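Local structure of IPT/TIG domain-containing protein (Bacteroides thetaiotaomicron, 3TC9) at residues Gly31-Ile45 and Val59-Val71. The protein is of unknown function but probably serves as an auxiliary nutrient-binding protein, joining an immunoglobulin-like IPT/TIG domain to a six-bladed beta-propeller. Numbering follows the deposited sequence. Where two conformers were deposited one is given.
Sequences GTRMLLYGENFGSDI and VVGAKGKSLYCVV
In one of its two conformers, R33 lays its guanidinium over one face of the Y68 ring in a cation-pi contact, CZ of R33 3.9 Å from the ring centroid and the planes 45° apart. With CG anti to the backbone N (chi1 179°) and the chain extended to NE, R33 reaches across to Y68, diagonally from its own pairing partner V70; the opposite ring face receives CD1 of L35. On the other side of the sheet, L36 and L67 lie side by side, CD1 to CD1 3.8 Å, and CD2 of L67 makes a CH-pi contact over the F41 ring. SE of selenomethionine M34 packs against SG of C69 at 4.0 Å.

Paired backbone bonds hold this register: M34 with C69 and L36 with L67 are antiparallel hydrogen-bonded pairs. Just past the paired strands, N of F41 donates to O of G64 at 2.9 Å, on a lone pair. K65 NZ forms a salt bridge to E39 OE2 at 2.9 Å from above the carboxylate plane, and a water joins this amine to N40 N. Further out, strand 55-62 carries a classic beta bulge, V60 and G61 opposite the single Y68, while L82 of strand 80-85 packs on L36, F41 and L67. Strand 66-70 thus sits between 33-39 and 55-62, with one face turned to the hydrophobic core, as in the immunoglobulin-like beta-sandwich of IPT/TIG domains.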
# COMPACT_ATOMS: atom_id res chain seq x y z
N GLY B 31 25.00 7.84 1.62
CA GLY B 31 25.84 8.72 0.82
C GLY B 31 25.64 10.21 1.01
O GLY B 31 26.25 10.99 0.30
N THR B 32 24.78 10.62 1.97
CA THR B 32 24.59 12.05 2.26
C THR B 32 25.90 12.60 2.80
O THR B 32 26.49 11.99 3.70
CB THR B 32 23.44 12.27 3.26
OG1 THR B 32 22.20 11.91 2.67
CG2 THR B 32 23.36 13.71 3.76
N ARG B 33 26.32 13.75 2.24
CA ARG B 33 27.54 14.46 2.66
C ARG B 33 27.16 15.31 3.85
O ARG B 33 26.42 16.27 3.72
CB ARG B 33 28.12 15.29 1.49
CG ARG B 33 29.39 16.11 1.83
CD ARG B 33 29.84 16.93 0.62
NE ARG B 33 30.98 17.80 0.90
CZ ARG B 33 32.25 17.49 0.66
NH1 ARG B 33 32.57 16.31 0.15
NH2 ARG B 33 33.22 18.36 0.93
N MSE B 34 27.59 14.90 5.03
CA MSE B 34 27.26 15.61 6.25
C MSE B 34 28.36 16.61 6.63
O MSE B 34 29.53 16.35 6.43
CB MSE B 34 27.02 14.61 7.39
CG MSE B 34 26.68 15.26 8.73
SE MSE B 34 26.65 13.96 10.15
CE MSE B 34 24.87 13.15 9.75
N LEU B 35 27.96 17.73 7.19
CA LEU B 35 28.85 18.77 7.70
C LEU B 35 28.69 18.86 9.23
O LEU B 35 27.61 19.20 9.71
CB LEU B 35 28.53 20.13 7.03
CG LEU B 35 29.13 21.42 7.64
CD1 LEU B 35 30.64 21.35 7.75
CD2 LEU B 35 28.70 22.65 6.82
N LEU B 36 29.76 18.53 9.97
CA LEU B 36 29.76 18.64 11.43
C LEU B 36 30.45 19.91 11.88
O LEU B 36 31.56 20.19 11.44
CB LEU B 36 30.49 17.45 12.08
CG LEU B 36 29.79 16.11 12.24
CD1 LEU B 36 30.73 15.14 12.99
CD2 LEU B 36 28.54 16.22 13.05
N TYR B 37 29.84 20.63 12.81
CA TYR B 37 30.45 21.78 13.44
C TYR B 37 30.82 21.41 14.87
O TYR B 37 30.16 20.58 15.49
CB TYR B 37 29.51 23.01 13.44
CG TYR B 37 29.48 23.81 12.16
CD1 TYR B 37 30.43 23.61 11.17
CD2 TYR B 37 28.49 24.76 11.94
CE1 TYR B 37 30.37 24.30 9.96
CE2 TYR B 37 28.46 25.50 10.76
CZ TYR B 37 29.40 25.27 9.76
OH TYR B 37 29.38 25.98 8.59
N GLY B 38 31.86 22.02 15.38
CA GLY B 38 32.26 21.76 16.75
C GLY B 38 33.56 22.43 17.12
O GLY B 38 33.88 23.51 16.62
N GLU B 39 34.26 21.81 18.05
CA GLU B 39 35.52 22.29 18.61
C GLU B 39 36.58 21.20 18.64
O GLU B 39 36.28 20.07 19.03
CB GLU B 39 35.32 22.77 20.07
CG GLU B 39 34.21 23.78 20.31
CD GLU B 39 34.72 25.18 20.57
OE1 GLU B 39 35.27 25.42 21.67
OE2 GLU B 39 34.54 26.05 19.68
N ASN B 40 37.84 21.56 18.32
CA ASN B 40 39.04 20.73 18.51
C ASN B 40 39.01 19.36 17.79
O ASN B 40 39.32 18.32 18.39
CB ASN B 40 39.28 20.55 20.02
CG ASN B 40 40.67 20.16 20.38
OD1 ASN B 40 41.63 20.52 19.71
ND2 ASN B 40 40.82 19.43 21.48
N PHE B 41 38.66 19.39 16.52
CA PHE B 41 38.66 18.18 15.69
C PHE B 41 40.06 17.91 15.12
O PHE B 41 40.39 16.76 14.78
CB PHE B 41 37.68 18.34 14.53
CG PHE B 41 36.22 18.46 14.86
CD1 PHE B 41 35.72 17.99 16.06
CD2 PHE B 41 35.33 19.02 13.94
CE1 PHE B 41 34.36 18.10 16.36
CE2 PHE B 41 33.96 19.11 14.23
CZ PHE B 41 33.48 18.62 15.43
N GLY B 42 40.85 18.98 14.98
CA GLY B 42 42.13 18.93 14.31
C GLY B 42 41.89 18.95 12.82
O GLY B 42 40.74 19.08 12.36
N SER B 43 42.94 18.82 12.03
CA SER B 43 42.83 18.86 10.58
C SER B 43 43.40 17.58 9.95
O SER B 43 43.53 17.51 8.73
CB SER B 43 43.51 20.11 10.03
OG SER B 43 44.66 20.51 10.75
N ASP B 44 43.66 16.54 10.77
CA ASP B 44 44.18 15.23 10.34
C ASP B 44 43.05 14.21 10.30
O ASP B 44 42.64 13.66 11.33
CB ASP B 44 45.33 14.75 11.26
CG ASP B 44 46.08 13.51 10.78
OD1 ASP B 44 45.58 12.84 9.83
OD2 ASP B 44 47.18 13.23 11.32
N ILE B 45 42.59 13.93 9.08
CA ILE B 45 41.48 13.03 8.74
C ILE B 45 41.74 11.62 9.31
O ILE B 45 40.78 10.98 9.75
CB ILE B 45 41.29 13.05 7.19
CG1 ILE B 45 40.50 14.30 6.75
CG2 ILE B 45 40.65 11.78 6.61
CD1 ILE B 45 40.55 14.52 5.19
N VAL B 59 35.38 10.17 7.03
CA VAL B 59 35.67 11.60 7.16
C VAL B 59 36.41 11.98 5.90
O VAL B 59 37.38 11.31 5.52
CB VAL B 59 36.47 11.89 8.47
CG1 VAL B 59 36.87 13.37 8.57
CG2 VAL B 59 35.65 11.47 9.68
N VAL B 60 35.92 13.01 5.21
CA VAL B 60 36.47 13.39 3.89
C VAL B 60 37.13 14.79 3.92
O VAL B 60 37.82 15.17 2.99
CB VAL B 60 35.39 13.24 2.75
CG1 VAL B 60 34.92 11.79 2.62
CG2 VAL B 60 34.19 14.15 2.96
N GLY B 61 36.93 15.52 5.00
CA GLY B 61 37.50 16.84 5.20
C GLY B 61 37.49 17.21 6.66
O GLY B 61 36.59 16.77 7.39
N ALA B 62 38.50 17.97 7.12
CA ALA B 62 38.62 18.43 8.52
C ALA B 62 39.35 19.78 8.59
O ALA B 62 40.48 19.92 8.09
CB ALA B 62 39.34 17.38 9.37
N LYS B 63 38.70 20.78 9.20
CA LYS B 63 39.25 22.14 9.34
C LYS B 63 39.34 22.62 10.83
O LYS B 63 39.32 23.83 11.06
CB LYS B 63 38.42 23.14 8.52
CG LYS B 63 38.49 22.96 7.01
CD LYS B 63 37.54 23.94 6.31
CE LYS B 63 37.61 23.90 4.81
NZ LYS B 63 36.46 24.61 4.18
N GLY B 64 39.43 21.70 11.79
CA GLY B 64 39.51 22.06 13.21
C GLY B 64 38.17 22.31 13.87
O GLY B 64 37.86 21.68 14.88
N LYS B 65 37.37 23.28 13.33
CA LYS B 65 36.03 23.66 13.85
C LYS B 65 34.91 23.00 13.05
O LYS B 65 33.73 23.06 13.42
CB LYS B 65 35.84 25.20 13.81
CG LYS B 65 36.73 26.01 14.78
CD LYS B 65 36.10 26.33 16.16
CE LYS B 65 37.07 27.08 17.06
NZ LYS B 65 37.07 26.58 18.47
N SER B 66 35.27 22.35 11.95
CA SER B 66 34.34 21.65 11.08
C SER B 66 35.00 20.45 10.41
O SER B 66 36.23 20.36 10.31
CB SER B 66 33.77 22.59 10.01
OG SER B 66 34.82 23.08 9.19
N LEU B 67 34.16 19.51 10.00
CA LEU B 67 34.55 18.35 9.23
C LEU B 67 33.39 17.91 8.34
O LEU B 67 32.23 18.20 8.62
CB LEU B 67 35.08 17.18 10.09
CG LEU B 67 34.14 16.42 10.99
CD1 LEU B 67 33.38 15.31 10.21
CD2 LEU B 67 34.91 15.81 12.09
N TYR B 68 33.73 17.20 7.29
CA TYR B 68 32.82 16.57 6.36
C TYR B 68 32.96 15.05 6.50
O TYR B 68 34.07 14.53 6.59
CB TYR B 68 33.15 16.99 4.93
CG TYR B 68 32.60 18.32 4.47
CD1 TYR B 68 31.23 18.50 4.25
CD2 TYR B 68 33.45 19.36 4.11
CE1 TYR B 68 30.72 19.70 3.76
CE2 TYR B 68 32.96 20.56 3.60
CZ TYR B 68 31.59 20.73 3.43
OH TYR B 68 31.12 21.94 2.96
N CYS B 69 31.83 14.36 6.53
CA CYS B 69 31.83 12.90 6.52
C CYS B 69 30.68 12.43 5.62
O CYS B 69 29.88 13.26 5.16
CB CYS B 69 31.75 12.32 7.93
SG CYS B 69 30.25 12.77 8.83
N VAL B 70 30.63 11.14 5.29
CA VAL B 70 29.62 10.60 4.37
C VAL B 70 28.78 9.58 5.13
O VAL B 70 29.35 8.69 5.77
CB VAL B 70 30.30 10.00 3.10
CG1 VAL B 70 29.26 9.48 2.10
CG2 VAL B 70 31.19 11.04 2.43
N VAL B 71 27.44 9.77 5.13
CA VAL B 71 26.53 8.87 5.86
C VAL B 71 26.63 7.46 5.25
O VAL B 71 26.44 7.29 4.05
CB VAL B 71 25.08 9.40 5.92
CG1 VAL B 71 24.13 8.34 6.44
CG2 VAL B 71 25.02 10.65 6.78
O HOH W 1 38.71 24.14 17.64